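Local atomic coordinates of putative lipoprotein (Bacteroides ovatus, PDB entry 3OQQ), a protein that is of unknown function but binds calcium ions and, as a putative lipoprotein of a gut bacterium, probably works outside the cytoplasm. Residues Val128-Pro136 / Phe335-His346; Ser141-Val151 / His394-Arg402. All blocks are in the same frame, centred on the assembly; numbering follows the deposited sequence.

Contact 1 (Val128-Pro136 / Phe335-His346); sequences VVMFEDGWP and FFIKVNGGKEIH. With CA (calcium ion), chain C.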
loop_
_atom_site.group_PDB
_atom_site.type_symbol
_atom_site.label_atom_id
_atom_site.label_comp_id
_atom_site.label_asym_id
_atom_site.label_seq_id
_atom_site.Cartn_x
_atom_site.Cartn_y
_atom_site.Cartn_z
ATOM N N VAL A 128 0.203 -5.701 -1.848
ATOM C CA VAL A 128 -1.147 -6.095 -2.242
ATOM C C VAL A 128 -1.915 -6.368 -0.969
ATOM O O VAL A 128 -1.403 -7.023 -0.060
ATOM C CB VAL A 128 -1.242 -7.267 -3.278
ATOM C CG1 VAL A 128 -0.764 -8.606 -2.695
ATOM C CG2 VAL A 128 -2.672 -7.373 -3.838
ATOM N N VAL A 129 -3.122 -5.825 -0.893
ATOM C CA VAL A 129 -3.968 -5.998 0.273
ATOM C C VAL A 129 -5.038 -6.994 -0.094
ATOM O O VAL A 129 -5.679 -6.871 -1.144
ATOM C CB VAL A 129 -4.552 -4.668 0.793
ATOM C CG1 VAL A 129 -5.488 -4.918 1.964
ATOM C CG2 VAL A 129 -3.443 -3.713 1.206
HETATM N N MSE A 130 -5.226 -7.987 0.775
HETATM C CA MSE A 130 -6.221 -9.030 0.564
HETATM C C MSE A 130 -7.120 -9.112 1.744
HETATM O O MSE A 130 -6.655 -9.402 2.832
HETATM C CB MSE A 130 -5.544 -10.380 0.291
HETATM C CG MSE A 130 -4.765 -10.369 -0.995
HETATM SE SE MSE A 130 -4.245 -12.162 -1.478
HETATM C CE MSE A 130 -3.045 -11.673 -2.898
ATOM N N PHE A 131 -8.427 -8.910 1.517
ATOM C CA PHE A 131 -9.409 -8.917 2.594
ATOM C C PHE A 131 -10.447 -9.987 2.458
ATOM O O PHE A 131 -10.819 -10.352 1.348
ATOM C CB PHE A 131 -10.153 -7.571 2.627
ATOM C CG PHE A 131 -9.560 -6.576 3.560
ATOM C CD1 PHE A 131 -9.764 -6.679 4.938
ATOM C CD2 PHE A 131 -8.820 -5.503 3.077
ATOM C CE1 PHE A 131 -9.227 -5.731 5.807
ATOM C CE2 PHE A 131 -8.252 -4.574 3.959
ATOM C CZ PHE A 131 -8.468 -4.690 5.310
ATOM N N GLU A 132 -10.956 -10.432 3.619
ATOM C CA GLU A 132 -12.126 -11.280 3.837
ATOM C C GLU A 132 -13.259 -10.310 4.192
ATOM O O GLU A 132 -13.013 -9.331 4.891
ATOM C CB GLU A 132 -11.872 -12.330 4.935
ATOM C CG GLU A 132 -11.433 -13.683 4.377
ATOM C CD GLU A 132 -12.423 -14.282 3.395
ATOM O OE1 GLU A 132 -13.563 -14.566 3.822
ATOM O OE2 GLU A 132 -12.081 -14.444 2.200
ATOM N N ASP A 133 -14.468 -10.544 3.701
ATOM C CA ASP A 133 -15.584 -9.623 3.901
ATOM C C ASP A 133 -16.588 -10.038 4.974
ATOM O O ASP A 133 -17.609 -9.375 5.126
ATOM C CB ASP A 133 -16.343 -9.450 2.566
ATOM C CG ASP A 133 -16.892 -10.728 1.933
ATOM O OD1 ASP A 133 -17.079 -11.736 2.665
ATOM O OD2 ASP A 133 -17.070 -10.745 0.699
ATOM N N GLY A 134 -16.341 -11.143 5.653
ATOM C CA GLY A 134 -17.304 -11.728 6.576
ATOM C C GLY A 134 -17.291 -11.297 8.020
ATOM O O GLY A 134 -18.206 -11.689 8.753
ATOM N N TRP A 135 -16.272 -10.513 8.460
ATOM C CA TRP A 135 -16.165 -10.027 9.844
ATOM C C TRP A 135 -17.549 -9.580 10.371
ATOM O O TRP A 135 -18.237 -8.859 9.654
ATOM C CB TRP A 135 -15.135 -8.858 9.942
ATOM C CG TRP A 135 -15.035 -8.257 11.310
ATOM C CD1 TRP A 135 -14.355 -8.774 12.381
ATOM C CD2 TRP A 135 -15.796 -7.146 11.813
ATOM N NE1 TRP A 135 -14.589 -8.004 13.504
ATOM C CE2 TRP A 135 -15.471 -7.000 13.181
ATOM C CE3 TRP A 135 -16.653 -6.201 11.219
ATOM C CZ2 TRP A 135 -16.018 -5.978 13.975
ATOM C CZ3 TRP A 135 -17.204 -5.196 12.007
ATOM C CH2 TRP A 135 -16.885 -5.090 13.366
ATOM N N PRO A 136 -18.025 -10.005 11.574
ATOM C CA PRO A 136 -17.330 -10.775 12.615
ATOM C C PRO A 136 -17.413 -12.303 12.464
ATOM O O PRO A 136 -17.050 -12.993 13.402
ATOM C CB PRO A 136 -18.033 -10.293 13.893
ATOM C CG PRO A 136 -19.430 -10.066 13.457
ATOM C CD PRO A 136 -19.329 -9.512 12.066
ATOM N N PHE A 335 -5.260 0.198 6.166
ATOM C CA PHE A 335 -6.119 -0.241 5.074
ATOM C C PHE A 335 -7.430 -0.835 5.597
ATOM O O PHE A 335 -7.470 -1.410 6.686
ATOM C CB PHE A 335 -5.385 -1.288 4.206
ATOM C CG PHE A 335 -4.217 -0.690 3.473
ATOM C CD1 PHE A 335 -4.414 0.189 2.416
ATOM C CD2 PHE A 335 -2.916 -0.999 3.839
ATOM C CE1 PHE A 335 -3.326 0.765 1.752
ATOM C CE2 PHE A 335 -1.828 -0.461 3.136
ATOM C CZ PHE A 335 -2.040 0.434 2.118
ATOM N N PHE A 336 -8.498 -0.700 4.809
ATOM C CA PHE A 336 -9.811 -1.219 5.199
ATOM C C PHE A 336 -10.702 -1.388 3.991
ATOM O O PHE A 336 -10.426 -0.841 2.917
ATOM C CB PHE A 336 -10.522 -0.282 6.239
ATOM C CG PHE A 336 -10.891 1.121 5.787
ATOM C CD1 PHE A 336 -9.995 2.176 5.935
ATOM C CD2 PHE A 336 -12.146 1.392 5.250
ATOM C CE1 PHE A 336 -10.339 3.471 5.541
ATOM C CE2 PHE A 336 -12.494 2.688 4.861
ATOM C CZ PHE A 336 -11.583 3.717 4.989
ATOM N N ILE A 337 -11.809 -2.112 4.205
ATOM C CA ILE A 337 -12.877 -2.272 3.249
ATOM C C ILE A 337 -14.224 -2.006 3.939
ATOM O O ILE A 337 -14.330 -2.076 5.174
ATOM C CB ILE A 337 -12.883 -3.632 2.511
ATOM C CG1 ILE A 337 -13.082 -4.850 3.490
ATOM C CG2 ILE A 337 -11.641 -3.753 1.605
ATOM C CD1 ILE A 337 -13.720 -5.997 2.915
ATOM N N LYS A 338 -15.240 -1.672 3.126
ATOM C CA LYS A 338 -16.620 -1.583 3.575
ATOM C C LYS A 338 -17.466 -2.531 2.752
ATOM O O LYS A 338 -17.178 -2.799 1.578
ATOM C CB LYS A 338 -17.210 -0.172 3.518
ATOM C CG LYS A 338 -16.608 0.815 4.480
ATOM C CD LYS A 338 -17.657 1.871 4.801
ATOM C CE LYS A 338 -17.159 3.246 4.547
ATOM N NZ LYS A 338 -18.170 4.257 4.965
ATOM N N VAL A 339 -18.478 -3.087 3.403
ATOM C CA VAL A 339 -19.424 -3.991 2.762
ATOM C C VAL A 339 -20.789 -3.337 2.838
ATOM O O VAL A 339 -21.000 -2.445 3.680
ATOM C CB VAL A 339 -19.396 -5.420 3.369
ATOM C CG1 VAL A 339 -17.981 -6.012 3.314
ATOM C CG2 VAL A 339 -19.940 -5.436 4.790
ATOM N N ASN A 340 -21.694 -3.732 1.929
ATOM C CA ASN A 340 -23.062 -3.220 1.837
ATOM C C ASN A 340 -23.678 -3.053 3.227
ATOM O O ASN A 340 -23.684 -3.993 4.012
ATOM C CB ASN A 340 -23.901 -4.180 0.995
ATOM C CG ASN A 340 -25.262 -3.652 0.673
ATOM O OD1 ASN A 340 -25.411 -2.581 0.068
ATOM N ND2 ASN A 340 -26.273 -4.367 1.130
ATOM N N GLY A 341 -24.145 -1.850 3.541
ATOM C CA GLY A 341 -24.686 -1.578 4.865
ATOM C C GLY A 341 -23.771 -0.709 5.709
ATOM O O GLY A 341 -24.217 -0.174 6.721
ATOM N N GLY A 342 -22.496 -0.572 5.311
ATOM C CA GLY A 342 -21.545 0.294 6.002
ATOM C C GLY A 342 -20.617 -0.345 7.021
ATOM O O GLY A 342 -19.855 0.363 7.685
ATOM N N LYS A 343 -20.669 -1.673 7.172
ATOM C CA LYS A 343 -19.753 -2.389 8.047
ATOM C C LYS A 343 -18.310 -2.206 7.508
ATOM O O LYS A 343 -18.060 -2.403 6.321
ATOM C CB LYS A 343 -20.150 -3.859 8.084
ATOM C CG LYS A 343 -19.746 -4.613 9.322
ATOM C CD LYS A 343 -19.690 -6.098 9.027
ATOM C CE LYS A 343 -21.036 -6.748 8.830
ATOM N NZ LYS A 343 -20.892 -8.083 8.210
ATOM N N GLU A 344 -17.393 -1.788 8.376
ATOM C CA GLU A 344 -16.004 -1.472 8.071
ATOM C C GLU A 344 -15.089 -2.536 8.655
ATOM O O GLU A 344 -15.191 -2.855 9.845
ATOM C CB GLU A 344 -15.710 -0.084 8.671
ATOM C CG GLU A 344 -14.561 0.699 8.081
ATOM C CD GLU A 344 -14.260 1.923 8.923
ATOM O OE1 GLU A 344 -14.922 2.965 8.729
ATOM O OE2 GLU A 344 -13.428 1.809 9.849
ATOM N N ILE A 345 -14.215 -3.116 7.806
ATOM C CA ILE A 345 -13.291 -4.180 8.212
ATOM C C ILE A 345 -11.852 -3.690 8.036
ATOM O O ILE A 345 -11.523 -3.142 7.008
ATOM C CB ILE A 345 -13.578 -5.495 7.410
ATOM C CG1 ILE A 345 -15.081 -5.863 7.481
ATOM C CG2 ILE A 345 -12.682 -6.684 7.869
ATOM C CD1 ILE A 345 -15.579 -6.921 6.462
ATOM N N HIS A 346 -11.012 -3.873 9.053
ATOM C CA HIS A 346 -9.587 -3.546 9.002
ATOM C C HIS A 346 -8.800 -4.843 9.252
ATOM O O HIS A 346 -9.393 -5.853 9.643
ATOM C CB HIS A 346 -9.244 -2.473 10.059
ATOM C CG HIS A 346 -9.880 -1.137 9.805
ATOM N ND1 HIS A 346 -9.124 -0.048 9.467
ATOM C CD2 HIS A 346 -11.180 -0.763 9.869
ATOM C CE1 HIS A 346 -9.973 0.961 9.342
ATOM N NE2 HIS A 346 -11.224 0.574 9.561
HETATM CA CA CA C . -14.064 -14.995 1.434
HETATM O O HOH W 1 -20.510 -9.652 5.896
HETATM O O HOH W 2 -16.187 -14.705 2.477
HETATM O O HOH W 3 -15.752 -15.494 -0.138
HETATM O O HOH W 4 -13.951 -17.318 2.100
#
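Phe131 lies with its ring against the hairpin 335-346, and Ile337 covers one face of it: Ile337 CG1 stands 4.2 Å from the ring centroid, 24° off the normal, in a CH-pi contact, while Ile337 CG2 reaches Phe131 CD2 at 3.6 Å. The far rim of the ring points into backbone, with His346 C at its edge, 3.6 Å from Phe131 CE1. At one end the relation of aliphatic group and ring is reversed. Val129 CG2, set beside its own backbone N by a chi1 of 177° that puts CG1 anti, rests over the Phe335 ring, 3.9 Å from the centroid. At the other end the chain has left its strand, and Ile345 CD1 touches the carbonyl O of Asp133 at 3.5 Å. Lys343 crosses Trp135 at the indole edge, its CG 3.7 Å from CZ3. The lysine chain then bends at chi3, which turns NZ back to donate to Trp135 O at 3.1 Å; a water joining Asp133 O to the same NZ adds a weaker link. The Glu132 side chain leaves the backbone away from the hairpin, and its two carboxylate oxygens bind a calcium ion, OE2 also accepting a bond from Phe147 N. Tyr376 and Trp384 pack on the indole. Strands 128-131 and 335-339 approach to 8.4 Å between axes and cross at -40° with no backbone bonds between them, so this is the face-to-face packing of two beta-sheets, as in a beta-sandwich core, the hairpin closing through a G1 beta bulge at Gly342 and Lys343.

Contact 2 (Ser141-Val151 / His394-Arg402); sequences SWYDEDFNDVV and HAYERVPFR. With CA (calcium ion), chain B; CA (calcium ion), chain C; ACT (acetate ion), chain F.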
loop_
_atom_site.group_PDB
_atom_site.type_symbol
_atom_site.label_atom_id
_atom_site.label_comp_id
_atom_site.label_asym_id
_atom_site.label_seq_id
_atom_site.Cartn_x
_atom_site.Cartn_y
_atom_site.Cartn_z
ATOM N N SER A 141 -10.811 -22.526 11.165
ATOM C CA SER A 141 -9.546 -22.527 10.413
ATOM C C SER A 141 -9.678 -21.352 9.464
ATOM O O SER A 141 -10.118 -21.502 8.318
ATOM C CB SER A 141 -9.310 -23.859 9.703
ATOM O OG SER A 141 -9.317 -24.924 10.638
ATOM N N TRP A 142 -9.428 -20.145 10.003
ATOM C CA TRP A 142 -9.623 -18.890 9.288
ATOM C C TRP A 142 -8.859 -18.829 7.961
ATOM O O TRP A 142 -9.317 -18.174 7.043
ATOM C CB TRP A 142 -9.289 -17.688 10.183
ATOM C CG TRP A 142 -7.864 -17.622 10.648
ATOM C CD1 TRP A 142 -7.374 -18.046 11.849
ATOM C CD2 TRP A 142 -6.769 -16.980 9.967
ATOM N NE1 TRP A 142 -6.047 -17.707 11.961
ATOM C CE2 TRP A 142 -5.646 -17.062 10.815
ATOM C CE3 TRP A 142 -6.634 -16.337 8.716
ATOM C CZ2 TRP A 142 -4.396 -16.541 10.456
ATOM C CZ3 TRP A 142 -5.390 -15.838 8.347
ATOM C CH2 TRP A 142 -4.283 -15.963 9.203
ATOM N N TYR A 143 -7.760 -19.569 7.827
ATOM C CA TYR A 143 -6.979 -19.561 6.587
ATOM C C TYR A 143 -7.561 -20.554 5.546
ATOM O O TYR A 143 -6.956 -20.781 4.515
ATOM C CB TYR A 143 -5.495 -19.817 6.872
ATOM C CG TYR A 143 -5.251 -20.709 8.065
ATOM C CD1 TYR A 143 -5.609 -22.055 8.042
ATOM C CD2 TYR A 143 -4.646 -20.214 9.215
ATOM C CE1 TYR A 143 -5.367 -22.887 9.135
ATOM C CE2 TYR A 143 -4.392 -21.040 10.309
ATOM C CZ TYR A 143 -4.755 -22.376 10.265
ATOM O OH TYR A 143 -4.544 -23.178 11.360
ATOM N N ASP A 144 -8.761 -21.093 5.810
ATOM C CA ASP A 144 -9.553 -21.915 4.900
ATOM C C ASP A 144 -10.474 -20.972 4.073
ATOM O O ASP A 144 -11.119 -21.399 3.113
ATOM C CB ASP A 144 -10.360 -22.984 5.659
ATOM C CG ASP A 144 -9.652 -24.330 5.754
ATOM O OD1 ASP A 144 -8.749 -24.591 4.930
ATOM O OD2 ASP A 144 -10.044 -25.140 6.599
ATOM N N GLU A 145 -10.516 -19.676 4.455
ATOM C CA GLU A 145 -11.203 -18.616 3.697
ATOM C C GLU A 145 -10.379 -18.370 2.445
ATOM O O GLU A 145 -9.198 -18.733 2.445
ATOM C CB GLU A 145 -11.344 -17.309 4.533
ATOM C CG GLU A 145 -12.145 -17.429 5.829
ATOM C CD GLU A 145 -13.630 -17.732 5.761
ATOM O OE1 GLU A 145 -14.139 -18.076 4.671
ATOM O OE2 GLU A 145 -14.283 -17.665 6.826
ATOM N N ASP A 146 -10.966 -17.774 1.382
ATOM C CA ASP A 146 -10.227 -17.582 0.136
ATOM C C ASP A 146 -9.376 -16.277 0.086
ATOM O O ASP A 146 -8.471 -16.181 -0.756
ATOM C CB ASP A 146 -11.148 -17.702 -1.111
ATOM C CG ASP A 146 -12.382 -16.808 -1.230
ATOM O OD1 ASP A 146 -12.562 -15.906 -0.380
ATOM O OD2 ASP A 146 -13.161 -17.008 -2.175
ATOM N N PHE A 147 -9.653 -15.302 0.971
ATOM C CA PHE A 147 -8.932 -14.015 1.067
ATOM C C PHE A 147 -8.857 -13.268 -0.276
ATOM O O PHE A 147 -7.844 -12.630 -0.564
ATOM C CB PHE A 147 -7.519 -14.176 1.671
ATOM C CG PHE A 147 -7.562 -14.190 3.183
ATOM C CD1 PHE A 147 -7.821 -15.376 3.880
ATOM C CD2 PHE A 147 -7.397 -13.010 3.910
ATOM C CE1 PHE A 147 -7.903 -15.381 5.279
ATOM C CE2 PHE A 147 -7.476 -13.014 5.309
ATOM C CZ PHE A 147 -7.738 -14.196 5.983
ATOM N N ASN A 148 -9.931 -13.304 -1.067
ATOM C CA ASN A 148 -9.914 -12.566 -2.340
ATOM C C ASN A 148 -11.144 -11.663 -2.450
ATOM O O ASN A 148 -11.434 -11.159 -3.530
ATOM C CB ASN A 148 -9.828 -13.528 -3.528
ATOM C CG ASN A 148 -11.084 -14.351 -3.645
ATOM O OD1 ASN A 148 -12.047 -14.110 -2.922
ATOM N ND2 ASN A 148 -11.123 -15.294 -4.565
ATOM N N ASP A 149 -11.893 -11.499 -1.339
ATOM C CA ASP A 149 -13.149 -10.719 -1.307
ATOM C C ASP A 149 -12.945 -9.303 -1.792
ATOM O O ASP A 149 -13.811 -8.775 -2.499
ATOM C CB ASP A 149 -13.787 -10.782 0.073
ATOM C CG ASP A 149 -14.043 -12.241 0.458
ATOM O OD1 ASP A 149 -13.912 -13.136 -0.436
ATOM O OD2 ASP A 149 -14.336 -12.497 1.637
ATOM N N VAL A 150 -11.784 -8.707 -1.456
ATOM C CA VAL A 150 -11.303 -7.436 -1.983
ATOM C C VAL A 150 -9.796 -7.601 -2.136
ATOM O O VAL A 150 -9.093 -7.956 -1.184
ATOM C CB VAL A 150 -11.670 -6.118 -1.237
ATOM C CG1 VAL A 150 -11.204 -4.902 -2.052
ATOM C CG2 VAL A 150 -13.172 -6.010 -0.963
ATOM N N VAL A 151 -9.314 -7.442 -3.359
ATOM C CA VAL A 151 -7.871 -7.585 -3.602
ATOM C C VAL A 151 -7.462 -6.304 -4.271
ATOM O O VAL A 151 -8.018 -5.951 -5.315
ATOM C CB VAL A 151 -7.476 -8.848 -4.406
ATOM C CG1 VAL A 151 -5.965 -8.963 -4.581
ATOM C CG2 VAL A 151 -8.038 -10.118 -3.777
ATOM N N HIS A 394 -3.728 -13.659 -5.988
ATOM C CA HIS A 394 -4.861 -14.031 -5.140
ATOM C C HIS A 394 -5.420 -15.396 -5.581
ATOM O O HIS A 394 -5.171 -15.866 -6.700
ATOM C CB HIS A 394 -5.954 -12.939 -5.131
ATOM C CG HIS A 394 -6.561 -12.690 -6.478
ATOM N ND1 HIS A 394 -5.898 -11.951 -7.434
ATOM C CD2 HIS A 394 -7.731 -13.139 -7.001
ATOM C CE1 HIS A 394 -6.690 -11.940 -8.502
ATOM N NE2 HIS A 394 -7.817 -12.614 -8.278
ATOM N N ALA A 395 -6.191 -16.020 -4.692
ATOM C CA ALA A 395 -6.815 -17.320 -4.914
ATOM C C ALA A 395 -8.057 -17.239 -5.768
ATOM O O ALA A 395 -8.789 -16.239 -5.730
ATOM C CB ALA A 395 -7.201 -17.931 -3.574
ATOM N N TYR A 396 -8.359 -18.358 -6.458
ATOM C CA TYR A 396 -9.621 -18.538 -7.193
ATOM C C TYR A 396 -10.741 -18.585 -6.157
ATOM O O TYR A 396 -10.480 -18.934 -5.002
ATOM C CB TYR A 396 -9.605 -19.845 -8.017
ATOM C CG TYR A 396 -8.891 -19.731 -9.340
ATOM C CD1 TYR A 396 -9.451 -19.019 -10.396
ATOM C CD2 TYR A 396 -7.694 -20.399 -9.566
ATOM C CE1 TYR A 396 -8.792 -18.900 -11.615
ATOM C CE2 TYR A 396 -7.037 -20.308 -10.789
ATOM C CZ TYR A 396 -7.586 -19.543 -11.808
ATOM O OH TYR A 396 -6.951 -19.439 -13.018
ATOM N N GLU A 397 -11.964 -18.201 -6.545
ATOM C CA GLU A 397 -13.110 -18.172 -5.637
ATOM C C GLU A 397 -13.315 -19.510 -4.932
ATOM O O GLU A 397 -13.277 -20.569 -5.575
ATOM C CB GLU A 397 -14.387 -17.759 -6.380
ATOM C CG GLU A 397 -15.515 -17.294 -5.454
ATOM C CD GLU A 397 -15.215 -16.244 -4.399
ATOM O OE1 GLU A 397 -14.218 -15.499 -4.541
ATOM O OE2 GLU A 397 -16.002 -16.147 -3.431
ATOM N N ARG A 398 -13.523 -19.442 -3.588
ATOM C CA ARG A 398 -13.771 -20.562 -2.665
ATOM C C ARG A 398 -12.574 -21.522 -2.537
ATOM O O ARG A 398 -12.708 -22.575 -1.915
ATOM C CB ARG A 398 -15.049 -21.336 -3.040
ATOM C CG ARG A 398 -16.345 -20.593 -2.636
ATOM C CD ARG A 398 -17.594 -21.320 -3.131
ATOM N NE ARG A 398 -17.579 -21.491 -4.589
ATOM C CZ ARG A 398 -18.037 -20.595 -5.464
ATOM N NH1 ARG A 398 -18.596 -19.463 -5.044
ATOM N NH2 ARG A 398 -17.953 -20.831 -6.767
ATOM N N VAL A 399 -11.397 -21.152 -3.056
ATOM C CA VAL A 399 -10.196 -21.963 -2.854
ATOM C C VAL A 399 -9.589 -21.526 -1.504
ATOM O O VAL A 399 -9.274 -20.335 -1.351
ATOM C CB VAL A 399 -9.167 -21.864 -4.024
ATOM C CG1 VAL A 399 -7.825 -22.475 -3.631
ATOM C CG2 VAL A 399 -9.700 -22.514 -5.296
ATOM N N PRO A 400 -9.417 -22.446 -0.518
ATOM C CA PRO A 400 -8.808 -22.040 0.768
ATOM C C PRO A 400 -7.436 -21.393 0.565
ATOM O O PRO A 400 -6.623 -21.934 -0.180
ATOM C CB PRO A 400 -8.689 -23.366 1.539
ATOM C CG PRO A 400 -9.728 -24.255 0.946
ATOM C CD PRO A 400 -9.728 -23.893 -0.530
ATOM N N PHE A 401 -7.178 -20.238 1.218
ATOM C CA PHE A 401 -5.899 -19.515 1.096
ATOM C C PHE A 401 -4.693 -20.429 1.373
ATOM O O PHE A 401 -3.764 -20.443 0.574
ATOM C CB PHE A 401 -5.854 -18.272 2.001
ATOM C CG PHE A 401 -4.783 -17.295 1.556
ATOM C CD1 PHE A 401 -4.911 -16.590 0.360
ATOM C CD2 PHE A 401 -3.623 -17.130 2.294
ATOM C CE1 PHE A 401 -3.903 -15.715 -0.071
ATOM C CE2 PHE A 401 -2.615 -16.243 1.870
ATOM C CZ PHE A 401 -2.765 -15.535 0.700
ATOM N N ARG A 402 -4.752 -21.262 2.442
ATOM C CA ARG A 402 -3.708 -22.221 2.841
ATOM C C ARG A 402 -3.435 -23.296 1.714
ATOM O O ARG A 402 -2.365 -23.905 1.710
ATOM C CB ARG A 402 -4.106 -22.902 4.164
ATOM C CG ARG A 402 -5.129 -24.017 3.969
ATOM C CD ARG A 402 -5.891 -24.391 5.196
ATOM N NE ARG A 402 -5.079 -25.117 6.153
ATOM C CZ ARG A 402 -5.573 -25.834 7.156
ATOM N NH1 ARG A 402 -6.888 -25.963 7.308
ATOM N NH2 ARG A 402 -4.759 -26.437 8.007
HETATM CA CA CA B . -14.220 -14.829 -2.226
HETATM CA CA CA C . -14.064 -14.995 1.434
HETATM C C ACT F . -4.588 -21.899 -13.551
HETATM O O ACT F . -4.590 -20.779 -12.951
HETATM O OXT ACT F . -3.562 -22.376 -14.131
HETATM C CH3 ACT F . -5.866 -22.706 -13.572
HETATM O O HOH W 4 -13.951 -17.318 2.100
HETATM O O HOH W 5 -6.561 -14.812 -2.264
HETATM O O HOH W 3 -15.752 -15.494 -0.138
HETATM O O HOH W 2 -16.187 -14.705 2.477
#
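A chi1 of 56° sets the carboxylate of Asp146 between its backbone N and carbonyl carbon, and Glu397, extended at chi1 but bent at chi2 (50°), folds back to meet it at a calcium ion. Both carboxylates chelate this ion through both oxygens, Glu397 OE1 and Asp146 OD2 each at 2.4 Å. Asn148 and Asp149 add ligands, and Gly186 O and a water complete the site. Asp146 OD1 and Asp149 OD1 also bridge to a second calcium ion, which Glu132 holds from outside these segments. The two metals probably offset the mutual repulsion of the crowded acids. Asp146 OD2 has a further partner: the backbone N of Arg398, in the type II turn 396-399, donates to it at 2.8 Å from the anti side. Beyond the turn, Phe401 N donates to Glu145 O (2.8 Å) and Arg402 N to Tyr143 O (3.1 Å), tying the start of helix 401-404 to the 141-151 loop. Tyr143 CE1 lies over one face of the Arg402 guanidinium, 3.6 Å from CZ; the tyrosine ring, tilted 65°, presents its edge. NH1 makes long, weak bonds to the Asp144 carboxylate, a salt bridge with OD1 doubtfully placed. Deeper, Phe147 CB touches Phe401 CD1 at 3.8 Å, and Val151 packs on His394, whose NE2 is held by Gln286 O. An acid-rich loop and one turn glutamate thus form a dinuclear calcium site with bridging carboxylates.

How the contacts relate
The centres of contacts 1 and 2 are about 14 Å apart, on the same side of the chain's centre. Their segments alternate along the sequence: 128-136, 141-151, 335-346, 394-402. Strands 122-131 and 150-161 are antiparallel neighbours, and the loop between them supplies acids to both contacts. Contact 1 lies where strand 122-131 packs on the sheet containing 333-339 and 343-346; contact 2 ties the same loop to the turn and helix start in the C-terminal part of the chain. One calcium ion and three waters belong to both, and Asp133 N probably bonds to Asp149 OD2. The metal pair thus brings together Glu132, the 146-149 loop, Gly186 and Glu397 beside the sheet interface.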